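Local atomic coordinates of formylmethanofuran--tetrahydromethanopterin formyltransferase (Methanosarcina barkeri, PDB entry 1M5S), a protein that catalyses the reversible transfer of a formyl group from formylmethanofuran to tetrahydromethanopterin, an early step of methanogenesis from carbon dioxide. Residues G42-T45 and P51-A54; I56-L59 and S63-P66; E255-A260 and Y289-H294. All blocks are in the same frame, centred on the assembly; numbering follows the deposited sequence.

Contact 1 (G42-T45 and P51-A54)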
ATOM      1  N   GLY A  42       6.820   0.488 -16.222  1.00 16.81           N
ATOM      2  CA  GLY A  42       7.143  -0.923 -16.092  1.00 23.98           C
ATOM      3  C   GLY A  42       7.789  -1.461 -17.353  1.00 24.92           C
ATOM      4  O   GLY A  42       7.831  -0.774 -18.373  1.00 23.21           O
ATOM      5  N   PHE A  43       8.269  -2.704 -17.291  1.00 31.28           N
ATOM      6  CA  PHE A  43       9.023  -3.315 -18.388  1.00 28.73           C
ATOM      7  C   PHE A  43      10.083  -2.354 -18.945  1.00 31.60           C
ATOM      8  O   PHE A  43      10.181  -2.138 -20.152  1.00 32.03           O
ATOM      9  CB  PHE A  43       8.056  -3.768 -19.495  1.00 35.39           C
ATOM     10  CG  PHE A  43       8.693  -4.646 -20.549  1.00 38.36           C
ATOM     11  CD1 PHE A  43       9.787  -5.447 -20.239  1.00 38.36           C
ATOM     12  CD2 PHE A  43       8.180  -4.685 -21.841  1.00 34.73           C
ATOM     13  CE1 PHE A  43      10.362  -6.278 -21.199  1.00 39.90           C
ATOM     14  CE2 PHE A  43       8.749  -5.517 -22.812  1.00 43.85           C
ATOM     15  CZ  PHE A  43       9.844  -6.314 -22.485  1.00 43.81           C
ATOM     16  N   ALA A  44      10.855  -1.753 -18.044  1.00 24.72           N
ATOM     17  CA  ALA A  44      11.863  -0.750 -18.426  1.00 23.83           C
ATOM     18  C   ALA A  44      12.937  -0.605 -17.343  1.00 18.78           C
ATOM     19  O   ALA A  44      13.090   0.461 -16.730  1.00 26.60           O
ATOM     20  CB  ALA A  44      11.192   0.613 -18.617  1.00 25.98           C
ATOM     21  N   THR A  45      13.674  -1.691 -17.113  1.00 23.28           N
ATOM     22  CA  THR A  45      14.767  -1.708 -16.140  1.00 22.88           C
ATOM     23  C   THR A  45      16.119  -1.350 -16.769  1.00 28.28           C
ATOM     24  O   THR A  45      16.957  -0.718 -16.118  1.00 25.47           O
ATOM     25  CB  THR A  45      14.879  -3.090 -15.414  1.00 27.56           C
ATOM     26  OG1 THR A  45      15.182  -4.121 -16.361  1.00 28.32           O
ATOM     27  CG2 THR A  45      13.575  -3.436 -14.698  1.00 27.86           C
ATOM     28  N   PRO A  51      12.395  -2.122 -23.728  1.00 39.51           N
ATOM     29  CA  PRO A  51      12.041  -0.998 -24.616  1.00 38.92           C
ATOM     30  C   PRO A  51      12.597   0.356 -24.154  1.00 39.25           C
ATOM     31  O   PRO A  51      12.893   1.229 -24.976  1.00 41.56           O
ATOM     32  CB  PRO A  51      10.512  -1.015 -24.633  1.00 35.22           C
ATOM     33  CG  PRO A  51      10.158  -2.457 -24.385  1.00 34.79           C
ATOM     34  CD  PRO A  51      11.221  -2.972 -23.434  1.00 36.61           C
ATOM     35  N   ALA A  52      12.723   0.542 -22.843  1.00 34.28           N
ATOM     36  CA  ALA A  52      13.280   1.776 -22.296  1.00 30.33           C
ATOM     37  C   ALA A  52      13.833   1.561 -20.894  1.00 21.84           C
ATOM     38  O   ALA A  52      13.838   0.440 -20.376  1.00 27.31           O
ATOM     39  CB  ALA A  52      12.217   2.874 -22.271  1.00 32.61           C
ATOM     40  N   GLU A  53      14.405   2.626 -20.343  1.00 25.37           N
ATOM     41  CA  GLU A  53      14.733   2.683 -18.925  1.00 29.42           C
ATOM     42  C   GLU A  53      13.853   3.750 -18.301  1.00 24.17           C
ATOM     43  O   GLU A  53      13.925   4.918 -18.679  1.00 26.60           O
ATOM     44  CB  GLU A  53      16.204   3.050 -18.728  1.00 32.08           C
ATOM     45  CG  GLU A  53      17.111   1.866 -18.459  1.00 37.70           C
ATOM     46  CD  GLU A  53      18.591   2.215 -18.588  1.00 32.16           C
ATOM     47  OE1 GLU A  53      18.996   3.308 -18.133  1.00 38.28           O
ATOM     48  OE2 GLU A  53      19.346   1.395 -19.158  1.00 40.44           O
ATOM     49  N   ALA A  54      13.024   3.356 -17.341  1.00 27.98           N
ATOM     50  CA  ALA A  54      12.020   4.266 -16.815  1.00 24.01           C
ATOM     51  C   ALA A  54      11.766   4.042 -15.329  1.00 18.71           C
ATOM     52  O   ALA A  54      12.065   2.982 -14.777  1.00 22.31           O
ATOM     53  CB  ALA A  54      10.725   4.112 -17.607  1.00 20.86           C
TER
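Pro51 lies over Phe43: the proline brings CD down over one face of the phenyl ring, 3.7 Å from the ring centroid and displaced toward the rim. This is a CH-pi contact, and the two side chains cross at about a right angle. CG of Pro51 follows along the same face and meets Phe43 CE2 at 3.7 Å. The ring gets there because Phe43 turns its CG away from its own nitrogen (chi1 -169°), while its backbone adopts a left-handed conformation. Further in, two methyls pack directly, Ala44 CB lying 3.7 Å from Ala54 CB, and Ala52 CB sits a little farther from the Ala44 methyl.

Only one hydrogen bond joins the segments. Ala54 N donates to Ala44 O at 3.0 Å, nearly straight at the hydrogen (165°) but tilted 25° from the carbonyl plane. Glu53 CA makes a CA-H...O contact with that same Ala44 O at 3.5 Å, so the oxygen is approached by two consecutive residues.

The remaining contacts bring polar atoms against carbon. Ala52 O is buried without a hydrogen-bonding partner and presses against Ala44 CA at 3.0 Å, which makes this the tight spot of the contact. Thr45 O lies 3.5 Å from CG of Glu53, whose carboxylate leads elsewhere, to Asn250 and to the backbone nitrogen of Val47.

Arg91 of the same chain holds the carbonyls of Gly42 and Phe43, while Arg91 of the second subunit makes a cation-pi contact with the Phe43 ring and Gln94 O of that subunit is hydrogen-bonded to Thr45 OG1. The arrangement is a compact helix-to-strand connection of an alpha/beta sandwich, folding the chain back from helix 30-41 into strand 53-60 at a subunit interface of the homotetramer.

Contact 2 (I56-L59 and S63-P66)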
ATOM      1  N   ILE A  56       9.823   6.060 -11.463  1.00 13.57           N
ATOM      2  CA  ILE A  56       9.252   7.188 -10.759  1.00 17.55           C
ATOM      3  C   ILE A  56      10.376   7.998 -10.122  1.00 12.03           C
ATOM      4  O   ILE A  56      11.273   7.450  -9.491  1.00 18.64           O
ATOM      5  CB  ILE A  56       8.249   6.699  -9.695  1.00 16.83           C
ATOM      6  CG1 ILE A  56       7.003   6.145 -10.389  1.00 16.72           C
ATOM      7  CG2 ILE A  56       7.882   7.840  -8.735  1.00 20.80           C
ATOM      8  CD1 ILE A  56       6.191   5.244  -9.522  1.00 25.43           C
ATOM      9  N   GLU A  57      10.359   9.300 -10.379  1.00 21.31           N
ATOM     10  CA  GLU A  57      11.378  10.216  -9.878  1.00 21.23           C
ATOM     11  C   GLU A  57      11.003  10.648  -8.464  1.00 20.05           C
ATOM     12  O   GLU A  57      11.810  10.574  -7.536  1.00 21.57           O
ATOM     13  CB  GLU A  57      11.468  11.432 -10.814  1.00 21.28           C
ATOM     14  CG  GLU A  57      12.448  12.508 -10.378  1.00 22.25           C
ATOM     15  CD  GLU A  57      12.339  13.768 -11.194  1.00 21.35           C
ATOM     16  OE1 GLU A  57      12.263  13.668 -12.433  1.00 20.82           O
ATOM     17  OE2 GLU A  57      12.311  14.861 -10.592  1.00 23.97           O
ATOM     18  N   ARG A  58       9.771  11.106  -8.321  1.00 18.64           N
ATOM     19  CA  ARG A  58       9.227  11.557  -7.035  1.00 21.59           C
ATOM     20  C   ARG A  58       7.765  11.976  -7.192  1.00 22.56           C
ATOM     21  O   ARG A  58       7.300  12.264  -8.305  1.00 14.24           O
ATOM     22  CB  ARG A  58      10.026  12.757  -6.521  1.00 23.16           C
ATOM     23  CG  ARG A  58       9.875  13.999  -7.403  1.00 29.16           C
ATOM     24  CD  ARG A  58       9.755  15.295  -6.598  1.00 35.58           C
ATOM     25  NE  ARG A  58       9.829  16.504  -7.434  1.00 38.93           N
ATOM     26  CZ  ARG A  58       8.992  17.544  -7.322  1.00 30.19           C
ATOM     27  NH1 ARG A  58       8.007  17.542  -6.413  1.00 26.94           N
ATOM     28  NH2 ARG A  58       9.058  18.646  -8.082  1.00 32.25           N
ATOM     29  N   LEU A  59       7.030  11.905  -6.092  1.00 20.09           N
ATOM     30  CA  LEU A  59       5.642  12.340  -6.050  1.00 25.48           C
ATOM     31  C   LEU A  59       5.548  13.850  -6.201  1.00 28.31           C
ATOM     32  O   LEU A  59       6.407  14.578  -5.713  1.00 24.44           O
ATOM     33  CB  LEU A  59       5.020  11.914  -4.719  1.00 24.96           C
ATOM     34  CG  LEU A  59       4.426  10.514  -4.559  1.00 32.52           C
ATOM     35  CD1 LEU A  59       5.132   9.514  -5.436  1.00 24.18           C
ATOM     36  CD2 LEU A  59       4.520  10.114  -3.098  1.00 36.45           C
ATOM     37  N   SER A  63       0.235  21.208  -4.482  1.00 27.25           N
ATOM     38  CA  SER A  63       0.595  22.614  -4.366  1.00 30.42           C
ATOM     39  C   SER A  63       1.619  23.041  -5.415  1.00 29.36           C
ATOM     40  O   SER A  63       1.970  24.215  -5.492  1.00 32.50           O
ATOM     41  CB  SER A  63       1.130  22.905  -2.960  1.00 32.98           C
ATOM     42  OG  SER A  63       2.399  22.305  -2.758  1.00 40.04           O
ATOM     43  N   GLU A  64       2.032  22.114  -6.276  1.00 26.89           N
ATOM     44  CA  GLU A  64       3.062  22.417  -7.263  1.00 28.92           C
ATOM     45  C   GLU A  64       2.695  22.052  -8.701  1.00 31.01           C
ATOM     46  O   GLU A  64       3.426  22.385  -9.627  1.00 32.76           O
ATOM     47  CB  GLU A  64       4.377  21.734  -6.872  1.00 29.45           C
ATOM     48  CG  GLU A  64       4.445  20.256  -7.224  1.00 35.84           C
ATOM     49  CD  GLU A  64       5.746  19.613  -6.806  1.00 42.78           C
ATOM     50  OE1 GLU A  64       6.805  20.059  -7.283  1.00 39.55           O
ATOM     51  OE2 GLU A  64       5.711  18.656  -6.004  1.00 34.10           O
ATOM     52  N   THR A  65       1.588  21.339  -8.888  1.00 23.68           N
ATOM     53  CA  THR A  65       1.193  20.877 -10.220  1.00 23.31           C
ATOM     54  C   THR A  65       0.335  21.914 -10.937  1.00 19.52           C
ATOM     55  O   THR A  65      -0.306  22.751 -10.294  1.00 26.22           O
ATOM     56  CB  THR A  65       0.398  19.558 -10.154  1.00 26.81           C
ATOM     57  OG1 THR A  65      -0.761  19.744  -9.332  1.00 22.16           O
ATOM     58  CG2 THR A  65       1.266  18.438  -9.592  1.00 23.76           C
ATOM     59  N   PRO A  66       0.322  21.875 -12.284  1.00 21.36           N
ATOM     60  CA  PRO A  66      -0.386  22.860 -13.110  1.00 25.26           C
ATOM     61  C   PRO A  66      -1.881  22.897 -12.803  1.00 30.78           C
ATOM     62  O   PRO A  66      -2.492  23.967 -12.793  1.00 29.55           O
ATOM     63  CB  PRO A  66      -0.127  22.377 -14.528  1.00 34.92           C
ATOM     64  CG  PRO A  66       1.162  21.626 -14.421  1.00 28.74           C
ATOM     65  CD  PRO A  66       1.048  20.907 -13.122  1.00 26.02           C
TER
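Arg58 and Glu64 reach toward each other from opposite directions and meet in an end-on salt bridge. The guanidinium uses both terminal nitrogens: Arg58 NH1 donates to Glu64 OE2 at 2.6 Å and Arg58 NH2 to Glu64 OE1 at 2.8 Å, both bonds bent at the hydrogen and each oxygen met on its syn side. A weak third bond runs from NH1 to OE1. The carboxylate sits at the guanidinium edge with its oxygens close to that plane, yet the two flat groups are twisted 34° apart, so the pairing is not a flat one.

Both residues start from the crowded position, with CG between the backbone nitrogen and the carbonyl carbon. For Arg58 (chi1 66°) the chain then bends at chi2, which swings the guanidinium off the strand toward the loop. Glu64 instead runs straight beyond CG (chi1 80°) and brings its carboxylate to the guanidinium although the nearest backbones, Leu59 CA and Glu64 CA, are 10.5 Å apart.

NH1 also makes a weak bond to Leu59 O, and Glu64 OE2 accepts the backbone nitrogen of Ser61, which helps fix the carboxylate. Tyr73 of strand 71-78 touches both side chains. An alanine in place of Arg58 would probably leave the Glu64 carboxylate without its countercharge, held by Ser61 N but freer to turn. The bridge lies at the protein surface in a beta-hairpin, pinning the long connection between antiparallel strands 53-60 and 71-78 back onto the first of them.

Contact 3 (E255-A260 and Y289-H294)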
ATOM      1  N   GLU A 255      24.905  16.408 -10.436  1.00 21.14           N
ATOM      2  CA  GLU A 255      24.623  16.825  -9.063  1.00 31.52           C
ATOM      3  C   GLU A 255      23.493  16.005  -8.439  1.00 31.96           C
ATOM      4  O   GLU A 255      23.527  15.693  -7.247  1.00 27.34           O
ATOM      5  CB  GLU A 255      24.263  18.314  -9.022  1.00 33.27           C
ATOM      6  CG  GLU A 255      25.344  19.236  -9.591  1.00 53.34           C
ATOM      7  CD  GLU A 255      25.099  19.614 -11.054  1.00 62.81           C
ATOM      8  OE1 GLU A 255      25.390  18.797 -11.960  1.00 60.20           O
ATOM      9  OE2 GLU A 255      24.633  20.748 -11.303  1.00 67.43           O
ATOM     10  N   SER A 256      22.514  15.638  -9.264  1.00 31.03           N
ATOM     11  CA  SER A 256      21.339  14.909  -8.809  1.00 35.13           C
ATOM     12  C   SER A 256      21.684  13.452  -8.566  1.00 32.35           C
ATOM     13  O   SER A 256      21.227  12.860  -7.589  1.00 32.24           O
ATOM     14  CB  SER A 256      20.214  15.009  -9.841  1.00 34.97           C
ATOM     15  OG  SER A 256      19.747  16.343  -9.946  1.00 41.18           O
ATOM     16  N   ILE A 257      22.499  12.882  -9.450  1.00 28.53           N
ATOM     17  CA  ILE A 257      22.993  11.529  -9.260  1.00 33.88           C
ATOM     18  C   ILE A 257      23.792  11.441  -7.964  1.00 32.97           C
ATOM     19  O   ILE A 257      23.613  10.510  -7.182  1.00 21.19           O
ATOM     20  CB  ILE A 257      23.893  11.091 -10.419  1.00 30.37           C
ATOM     21  CG1 ILE A 257      23.161  11.278 -11.749  1.00 39.62           C
ATOM     22  CG2 ILE A 257      24.326   9.645 -10.217  1.00 35.00           C
ATOM     23  CD1 ILE A 257      22.607  10.017 -12.335  1.00 30.57           C
ATOM     24  N   LYS A 258      24.618  12.451  -7.706  1.00 32.21           N
ATOM     25  CA  LYS A 258      25.439  12.469  -6.499  1.00 32.07           C
ATOM     26  C   LYS A 258      24.589  12.601  -5.248  1.00 29.13           C
ATOM     27  O   LYS A 258      24.817  11.903  -4.261  1.00 28.35           O
ATOM     28  CB  LYS A 258      26.457  13.610  -6.557  1.00 31.15           C
ATOM     29  CG  LYS A 258      27.633  13.309  -7.467  1.00 24.99           C
ATOM     30  CD  LYS A 258      28.493  14.535  -7.741  1.00 31.49           C
ATOM     31  CE  LYS A 258      29.491  14.235  -8.860  1.00 36.16           C
ATOM     32  NZ  LYS A 258      30.480  15.329  -9.059  1.00 50.22           N
ATOM     33  N   ALA A 259      23.602  13.487  -5.297  1.00 25.28           N
ATOM     34  CA  ALA A 259      22.673  13.657  -4.189  1.00 30.92           C
ATOM     35  C   ALA A 259      21.982  12.332  -3.862  1.00 22.26           C
ATOM     36  O   ALA A 259      21.804  11.995  -2.689  1.00 27.61           O
ATOM     37  CB  ALA A 259      21.639  14.726  -4.527  1.00 30.08           C
ATOM     38  N   ALA A 260      21.669  11.563  -4.904  1.00 23.32           N
ATOM     39  CA  ALA A 260      20.964  10.293  -4.758  1.00 27.04           C
ATOM     40  C   ALA A 260      21.878   9.199  -4.213  1.00 28.92           C
ATOM     41  O   ALA A 260      21.483   8.441  -3.333  1.00 23.79           O
ATOM     42  CB  ALA A 260      20.364   9.864  -6.098  1.00 27.58           C
ATOM     43  N   TYR A 289      31.164   9.382 -17.310  1.00 46.83           N
ATOM     44  CA  TYR A 289      30.921   9.961 -15.990  1.00 49.41           C
ATOM     45  C   TYR A 289      31.489   9.100 -14.856  1.00 46.30           C
ATOM     46  O   TYR A 289      31.302   7.881 -14.828  1.00 44.55           O
ATOM     47  CB  TYR A 289      29.415  10.184 -15.788  1.00 51.83           C
ATOM     48  CG  TYR A 289      28.772  11.084 -16.829  1.00 50.20           C
ATOM     49  CD1 TYR A 289      28.117  10.547 -17.938  1.00 48.72           C
ATOM     50  CD2 TYR A 289      28.829  12.477 -16.709  1.00 50.50           C
ATOM     51  CE1 TYR A 289      27.536  11.372 -18.906  1.00 45.61           C
ATOM     52  CE2 TYR A 289      28.251  13.314 -17.669  1.00 50.31           C
ATOM     53  CZ  TYR A 289      27.607  12.754 -18.765  1.00 48.88           C
ATOM     54  OH  TYR A 289      27.030  13.574 -19.711  1.00 49.77           O
ATOM     55  N   GLN A 290      32.269   9.733 -13.982  1.00 48.64           N
ATOM     56  CA  GLN A 290      32.838   9.050 -12.827  1.00 47.40           C
ATOM     57  C   GLN A 290      32.338   9.681 -11.534  1.00 45.25           C
ATOM     58  O   GLN A 290      32.498  10.890 -11.306  1.00 44.72           O
ATOM     59  CB  GLN A 290      34.377   9.063 -12.877  1.00 56.85           C
ATOM     60  CG  GLN A 290      35.054  10.389 -12.491  1.00 70.08           C
ATOM     61  CD  GLN A 290      36.161  10.217 -11.450  1.00 73.85           C
ATOM     62  OE1 GLN A 290      36.823   9.176 -11.387  1.00 74.56           O
ATOM     63  NE2 GLN A 290      36.376  11.253 -10.639  1.00 70.04           N
ATOM     64  N   PHE A 291      31.625   8.874 -10.752  1.00 40.37           N
ATOM     65  CA  PHE A 291      31.092   9.308  -9.469  1.00 33.25           C
ATOM     66  C   PHE A 291      31.840   8.586  -8.362  1.00 35.45           C
ATOM     67  O   PHE A 291      31.665   7.381  -8.163  1.00 35.27           O
ATOM     68  CB  PHE A 291      29.596   9.008  -9.397  1.00 33.28           C
ATOM     69  CG  PHE A 291      28.792   9.707 -10.456  1.00 27.17           C
ATOM     70  CD1 PHE A 291      28.395   9.032 -11.609  1.00 28.34           C
ATOM     71  CD2 PHE A 291      28.440  11.045 -10.306  1.00 31.79           C
ATOM     72  CE1 PHE A 291      27.659   9.680 -12.594  1.00 27.13           C
ATOM     73  CE2 PHE A 291      27.702  11.703 -11.290  1.00 36.13           C
ATOM     74  CZ  PHE A 291      27.311  11.015 -12.436  1.00 28.38           C
ATOM     75  N   LYS A 292      32.822   9.283  -7.797  1.00 37.27           N
ATOM     76  CA  LYS A 292      33.669   8.713  -6.764  1.00 32.61           C
ATOM     77  C   LYS A 292      32.958   8.763  -5.421  1.00 24.50           C
ATOM     78  O   LYS A 292      32.551   9.834  -4.952  1.00 28.20           O
ATOM     79  CB  LYS A 292      35.014   9.457  -6.690  1.00 35.93           C
ATOM     80  CG  LYS A 292      36.063   8.937  -7.673  1.00 42.94           C
ATOM     81  CD  LYS A 292      37.465   9.415  -7.324  1.00 48.88           C
ATOM     82  N   LEU A 293      32.858   7.596  -4.791  1.00 30.35           N
ATOM     83  CA  LEU A 293      32.109   7.428  -3.552  1.00 28.99           C
ATOM     84  C   LEU A 293      32.610   8.342  -2.437  1.00 32.20           C
ATOM     85  O   LEU A 293      31.818   9.030  -1.793  1.00 27.93           O
ATOM     86  CB  LEU A 293      32.168   5.961  -3.106  1.00 29.42           C
ATOM     87  CG  LEU A 293      31.047   5.011  -3.552  1.00 33.50           C
ATOM     88  CD1 LEU A 293      30.640   5.270  -4.987  1.00 42.29           C
ATOM     89  CD2 LEU A 293      31.505   3.568  -3.374  1.00 32.46           C
ATOM     90  N   HIS A 294      33.928   8.442  -2.288  1.00 32.54           N
ATOM     91  CA  HIS A 294      34.507   9.224  -1.198  1.00 32.05           C
ATOM     92  C   HIS A 294      34.292  10.725  -1.362  1.00 32.94           C
ATOM     93  O   HIS A 294      34.308  11.478  -0.383  1.00 37.42           O
ATOM     94  CB  HIS A 294      36.000   8.924  -1.073  1.00 38.30           C
ATOM     95  CG  HIS A 294      36.301   7.639  -0.356  1.00 41.43           C
ATOM     96  ND1 HIS A 294      37.441   7.457   0.391  1.00 35.86           N
ATOM     97  CD2 HIS A 294      35.604   6.484  -0.273  1.00 40.25           C
ATOM     98  CE1 HIS A 294      37.440   6.243   0.905  1.00 46.00           C
ATOM     99  NE2 HIS A 294      36.333   5.625   0.517  1.00 36.09           N
TER
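Ile257 is the first residue of helix segment 255-260 to meet the strand, and it does so over a face of Phe291. Its CG2 methyl stands above the centre of the ring, 4.0 Å from the centroid and only 11° off the ring normal, a well-centred CH-pi contact. The methyl owes this place to the first torsion (chi1 -54°), which sends CG2 opposite the backbone nitrogen and out over the ring; the two side chains cross at about a right angle. The branch carbon takes part too: Ile257 CB is 4.0 Å from Phe291 CE2.

This is a helix lying on a beta layer, as in an alpha/beta sandwich. Phe291 belongs to strand 289-292, which runs antiparallel to strand 12-26 and shares backbone hydrogen bonds with it, Phe291 pairing with Ala13. Along the strand Phe291 faces the helix while Gln290 and Lys292 point away from it. Ile161 of strand 147-170 touches both Ile257 and Phe291, joining them to the same apolar cluster.

Lys258 comes next and takes the edge of the ring. Its extended aliphatic chain passes across the Phe291 side chain, with Lys258 CG and CE both 3.7 Å from Phe291 CD2; CE lies near the ring plane. The contact is made by methylenes, leaving the ammonium to carry on past the ring, where Glu254 forms a long, weak ion pair with it. Lys258 is exposed, whereas Ile257 and Phe291 are buried, so one lysine borders the apolar patch on its solvent side.

Farther along, the helix keeps its regular backbone bonding, Ala259 N to Glu255 O at 2.9 Å and Ala260 N to Ser256 O at 3.0 Å. A turn beyond Lys258, Met261 of helix 254-268 packs on Phe291 as well.

In the fold
Along the chain the three contacts follow one another in series. Contacts 1 and 2 share strand 53-60, the first at its start and the second toward its far end, with centres about 20 Å apart. Contact 3 comes much later, its centre about 22 Å from that of contact 1 and 23 Å from that of contact 2; its nearest atoms stay about 10 Å and 8 Å away from theirs. Strand 12-26 links the regions, pairing with strand 71-78, the neighbour of strand 53-60, and with strand 289-292. Contact 1 faces the second subunit, whereas contacts 2 and 3 involve no other chain, so contact 1 lies at a subunit interface, while contacts 2 and 3 are internal to one chain.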